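Local coordinates for diaminobutyrate-pyruvate transaminase and L-2,4-diaminobutyrate decarboxylase (Vibrio parahaemolyticus, PDB 2QMA), which probably decarboxylates L-2,4-diaminobutyrate with pyridoxal phosphate in this C-terminal domain of a longer protein that probably also has transaminase activity, at residues I205-S208 against K209-F213; D282-K286 against H287-M291. All coordinates share one frame; numbering follows the deposited sequence.

Interaction 1. Residues I205-S208 against K209-F213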
loop_
_atom_site.group_PDB
_atom_site.type_symbol
_atom_site.label_atom_id
_atom_site.label_comp_id
_atom_site.label_asym_id
_atom_site.label_seq_id
_atom_site.Cartn_x
_atom_site.Cartn_y
_atom_site.Cartn_z
ATOM N N ILE A 205 -11.622 16.675 16.889
ATOM C CA ILE A 205 -10.192 16.596 16.657
ATOM C C ILE A 205 -9.710 18.035 16.390
ATOM O O ILE A 205 -10.240 18.760 15.523
ATOM C CB ILE A 205 -9.883 15.764 15.423
ATOM C CG1 ILE A 205 -10.459 14.341 15.543
ATOM C CG2 ILE A 205 -8.357 15.838 15.070
ATOM C CD1 ILE A 205 -10.640 13.625 14.158
ATOM N N VAL A 206 -8.721 18.450 17.160
ATOM C CA VAL A 206 -8.188 19.791 17.055
ATOM C C VAL A 206 -6.953 19.761 16.130
ATOM O O VAL A 206 -6.066 18.898 16.275
ATOM C CB VAL A 206 -7.784 20.339 18.487
ATOM C CG1 VAL A 206 -7.204 21.754 18.346
ATOM C CG2 VAL A 206 -8.936 20.269 19.474
ATOM N N CYS A 207 -6.919 20.651 15.146
ATOM C CA CYS A 207 -5.746 20.792 14.277
ATOM C C CYS A 207 -5.611 22.248 13.803
ATOM O O CYS A 207 -6.451 23.088 14.119
ATOM C CB CYS A 207 -5.834 19.823 13.090
ATOM S SG CYS A 207 -7.163 20.173 11.982
ATOM N N SER A 208 -4.545 22.547 13.083
ATOM C CA SER A 208 -4.333 23.916 12.613
ATOM C C SER A 208 -4.941 24.029 11.228
ATOM O O SER A 208 -5.220 23.021 10.572
ATOM C CB SER A 208 -2.866 24.302 12.630
ATOM O OG SER A 208 -2.197 23.903 11.462
ATOM N N LYS A 209 -5.153 25.261 10.780
ATOM C CA LYS A 209 -5.564 25.512 9.405
ATOM C C LYS A 209 -4.571 24.993 8.352
ATOM O O LYS A 209 -4.942 24.791 7.184
ATOM C CB LYS A 209 -5.866 27.006 9.218
ATOM C CG LYS A 209 -6.914 27.519 10.236
ATOM C CD LYS A 209 -7.965 28.407 9.593
ATOM C CE LYS A 209 -9.122 27.546 9.045
ATOM N NZ LYS A 209 -10.253 28.377 8.475
ATOM N N LYS A 210 -3.315 24.780 8.752
ATOM C CA LYS A 210 -2.309 24.277 7.817
ATOM C C LYS A 210 -2.010 22.758 7.942
ATOM O O LYS A 210 -1.037 22.282 7.329
ATOM C CB LYS A 210 -0.997 25.112 7.895
ATOM C CG LYS A 210 -1.103 26.571 7.486
ATOM C CD LYS A 210 -1.222 26.753 5.963
ATOM C CE LYS A 210 -1.211 28.209 5.547
ATOM N NZ LYS A 210 -1.932 28.383 4.239
ATOM N N SER A 211 -2.819 22.007 8.715
ATOM C CA SER A 211 -2.593 20.570 8.883
ATOM C C SER A 211 -2.942 19.911 7.551
ATOM O O SER A 211 -3.657 20.509 6.745
ATOM C CB SER A 211 -3.477 19.971 9.993
ATOM O OG SER A 211 -3.111 20.406 11.287
ATOM N N HIS A 212 -2.439 18.692 7.325
ATOM C CA HIS A 212 -2.768 17.948 6.098
ATOM C C HIS A 212 -4.252 17.548 6.045
ATOM O O HIS A 212 -4.834 17.186 7.056
ATOM C CB HIS A 212 -1.843 16.739 5.896
ATOM C CG HIS A 212 -1.833 16.247 4.484
ATOM N ND1 HIS A 212 -2.519 15.121 4.085
ATOM C CD2 HIS A 212 -1.267 16.763 3.365
ATOM C CE1 HIS A 212 -2.348 14.943 2.784
ATOM N NE2 HIS A 212 -1.606 15.935 2.320
ATOM N N PHE A 213 -4.855 17.654 4.859
ATOM C CA PHE A 213 -6.301 17.453 4.749
ATOM C C PHE A 213 -6.695 16.002 4.988
ATOM O O PHE A 213 -7.878 15.691 5.043
ATOM C CB PHE A 213 -6.868 17.974 3.412
ATOM C CG PHE A 213 -8.355 18.269 3.466
ATOM C CD1 PHE A 213 -8.814 19.532 3.842
ATOM C CD2 PHE A 213 -9.297 17.269 3.178
ATOM C CE1 PHE A 213 -10.183 19.802 3.909
ATOM C CE2 PHE A 213 -10.665 17.528 3.242
ATOM C CZ PHE A 213 -11.112 18.795 3.607
HETATM O O HOH W 1 -6.152 21.385 8.276
#
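The flat group at the centre of this turn is the peptide carbonyl of Ser-208, and the amide of Ser-211 approaches it over one face. Ser-211 N lies 3.2 Å from Ser-208 O, 67° out of the carbonyl plane and so not on a lone pair, although its N-H is nearly straight to the oxygen. From another direction a water donates to Ser-208 O at 3.0 Å and to Ser-211 O at 3.1 Å, bridging the two ends of the type I turn from Ser-208 to Ser-211.

Each serine hydroxyl takes a backbone N-H of the other segment. Lys-210 N donates to Ser-208 OG over 3.1 Å; this closes an ST turn inside the beta turn, with OG held between backbone N and carbonyl carbon (chi1 85°). Separately, Ser-208 N donates to Ser-211 OG, also at 3.1 Å. The hydroxyl of Ser-211 stands beside its own backbone N (chi1 -69°) and reaches back toward the strand, where it also meets Cys-207 CB at 3.3 Å. A weak hydrogen bond joins the same OG to Thr-265 OG1 at the end of strand 258-265.

Lys-209 packs on Thr-231, and Lys-210 on Ala-234 and Thr-268. The amides of Ser-208, Lys-210 and Ser-211 are thus all used at the point where strand 203-208 stops. This local network of neutral bonds, in which Ser-208 and Ser-211 each give a backbone N-H to the other and Lys-210 N goes to Ser-208 OG, holds both OG atoms in place and turns the chain toward helix 214-221.

Interaction 2. Residues D282-K286 against H287-M291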
loop_
_atom_site.group_PDB
_atom_site.type_symbol
_atom_site.label_atom_id
_atom_site.label_comp_id
_atom_site.label_asym_id
_atom_site.label_seq_id
_atom_site.Cartn_x
_atom_site.Cartn_y
_atom_site.Cartn_z
ATOM N N ASP A 282 1.472 19.324 26.125
ATOM C CA ASP A 282 1.006 19.800 27.436
ATOM C C ASP A 282 -0.474 20.040 27.426
ATOM O O ASP A 282 -1.109 19.841 28.444
ATOM C CB ASP A 282 1.733 21.078 27.859
ATOM C CG ASP A 282 3.213 20.835 28.179
ATOM O OD1 ASP A 282 3.575 19.709 28.612
ATOM O OD2 ASP A 282 3.994 21.772 28.010
HETATM N N MSE A 283 -1.006 20.521 26.296
HETATM C CA MSE A 283 -2.468 20.627 26.110
HETATM C C MSE A 283 -3.178 19.252 26.250
HETATM O O MSE A 283 -4.242 19.112 26.897
HETATM C CB MSE A 283 -2.776 21.292 24.754
HETATM C CG MSE A 283 -2.557 22.812 24.797
HETATM SE SE MSE A 283 -3.655 23.818 26.066
HETATM C CE MSE A 283 -2.485 24.013 27.590
ATOM N N ALA A 284 -2.575 18.243 25.639
ATOM C CA ALA A 284 -3.086 16.888 25.678
ATOM C C ALA A 284 -3.051 16.341 27.121
ATOM O O ALA A 284 -4.003 15.679 27.542
ATOM C CB ALA A 284 -2.277 15.954 24.685
ATOM N N VAL A 285 -2.004 16.655 27.905
ATOM C CA VAL A 285 -2.017 16.253 29.347
ATOM C C VAL A 285 -3.154 16.996 30.084
ATOM O O VAL A 285 -3.968 16.392 30.739
ATOM C CB VAL A 285 -0.614 16.521 30.061
ATOM C CG1 VAL A 285 -0.702 16.364 31.588
ATOM C CG2 VAL A 285 0.473 15.597 29.496
ATOM N N LYS A 286 -3.238 18.324 29.916
ATOM C CA LYS A 286 -4.233 19.132 30.650
ATOM C C LYS A 286 -5.663 18.708 30.332
ATOM O O LYS A 286 -6.474 18.555 31.245
ATOM C CB LYS A 286 -4.093 20.623 30.329
ATOM C CG LYS A 286 -5.063 21.478 31.176
ATOM C CD LYS A 286 -5.027 22.919 30.812
ATOM C CE LYS A 286 -5.884 23.763 31.806
ATOM N NZ LYS A 286 -6.038 25.146 31.228
ATOM N N HIS A 287 -5.937 18.525 29.046
ATOM C CA HIS A 287 -7.284 18.251 28.501
ATOM C C HIS A 287 -7.576 16.778 28.260
ATOM O O HIS A 287 -8.650 16.442 27.838
ATOM C CB HIS A 287 -7.550 19.141 27.284
ATOM C CG HIS A 287 -7.504 20.609 27.620
ATOM N ND1 HIS A 287 -8.459 21.210 28.412
ATOM C CD2 HIS A 287 -6.622 21.581 27.290
ATOM C CE1 HIS A 287 -8.185 22.500 28.528
ATOM N NE2 HIS A 287 -7.075 22.751 27.858
ATOM N N ASP A 288 -6.651 15.896 28.659
ATOM C CA ASP A 288 -6.862 14.462 28.540
ATOM C C ASP A 288 -7.148 14.029 27.109
ATOM O O ASP A 288 -8.166 13.378 26.857
ATOM C CB ASP A 288 -7.976 14.012 29.503
ATOM C CG ASP A 288 -7.431 13.813 30.903
ATOM O OD1 ASP A 288 -6.557 12.910 31.065
ATOM O OD2 ASP A 288 -7.802 14.593 31.801
HETATM N N MSE A 289 -6.268 14.445 26.186
HETATM C CA MSE A 289 -6.383 14.107 24.734
HETATM C C MSE A 289 -5.228 13.245 24.269
HETATM O O MSE A 289 -4.161 13.183 24.884
HETATM C CB MSE A 289 -6.431 15.389 23.826
HETATM C CG MSE A 289 -7.416 16.494 24.287
HETATM SE SE MSE A 289 -7.434 18.071 23.191
HETATM C CE MSE A 289 -5.635 18.713 23.562
ATOM N N TRP A 290 -5.453 12.621 23.122
ATOM C CA TRP A 290 -4.426 11.923 22.330
ATOM C C TRP A 290 -3.719 12.918 21.381
ATOM O O TRP A 290 -4.378 13.539 20.541
ATOM C CB TRP A 290 -5.189 10.919 21.476
ATOM C CG TRP A 290 -4.385 10.032 20.649
ATOM C CD1 TRP A 290 -3.676 10.362 19.495
ATOM C CD2 TRP A 290 -4.228 8.616 20.828
ATOM N NE1 TRP A 290 -3.065 9.232 18.994
ATOM C CE2 TRP A 290 -3.394 8.151 19.773
ATOM C CE3 TRP A 290 -4.692 7.702 21.786
ATOM C CZ2 TRP A 290 -2.993 6.802 19.662
ATOM C CZ3 TRP A 290 -4.316 6.379 21.667
ATOM C CH2 TRP A 290 -3.471 5.936 20.623
HETATM N N MSE A 291 -2.391 13.031 21.478
HETATM C CA MSE A 291 -1.655 13.846 20.542
HETATM C C MSE A 291 -1.102 12.931 19.487
HETATM O O MSE A 291 -0.332 11.998 19.788
HETATM C CB MSE A 291 -0.496 14.625 21.163
HETATM C CG MSE A 291 0.301 15.360 19.965
HETATM SE SE MSE A 291 1.736 16.510 20.614
HETATM C CE MSE A 291 3.017 15.181 21.198
HETATM O O HOH W 2 -3.810 13.856 31.261
#
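Backbone hydrogen bonds close the last helical turn and the exit from it. His-287 N donates to Met-283 O at 2.8 Å. Beyond it Met-289 N reaches Ala-284 O at 2.9 Å, on a lone pair in the carbonyl plane, while the bond from Asp-288 N to Val-285 O is weak. A water adds a link by donating to Val-285 O at 2.6 Å and to Asp-288 OD1.

Aromatic contacts gather on the His-287 imidazole. The extended chain of Lys-286, its CG anti to the backbone N (chi1 -176°), runs over one face, and its CD makes a CH-pi contact 4.0 Å from the ring centroid. The selenium of Met-283, a selenomethionine like Met-289 and Met-291, meets the ring edge in plane, SE lying 3.9 Å from His-287 CD2.

Charged partners come from helix 245-254. Asp-246 OD1 receives both a salt bridge from Lys-286 NZ and a hydrogen bond with His-287 NE2, and Lys-253 NZ bonds His-287 ND1. With both nitrogens engaged, the imidazole is fixed in rotation, consistent with a neutral ring carrying its proton on NE2.

Apolar packing closes the inner side. Met-289 bends at its end (chi3 -66°) and sets CE 4.0 Å from Met-283 CB, while Ala-284 CB meets Met-291 CB at 4.2 Å.

Positive phi at Asp-288 (57°) and the two bonds back into the last turn make this a Schellman motif, here the helix-to-strand joint of the beta-alpha-beta unit 258-265, 277-287 and 290-295.

In the fold
Along the chain the two contacts come in series, neither nested in nor crossing the other. Interaction 1 closes the turn at the end of strand 203-208, on the way to helix 214-221. The chain then runs through strand 229-232, helix 245-254 and strand 258-265 to helix 277-287, whose exit into strand 290-295 is closed by interaction 2. Both strands belong to the mixed sheet of the pyridoxal-dependent decarboxylase region, parallel to each other and flanking strand 258-265. The contacts therefore lie at opposite ends of the parallel strands: interaction 1 at the carboxyl end of 203-208, interaction 2 at the amino end of 290-295. Their centres lie 16 Å apart, and they do not touch.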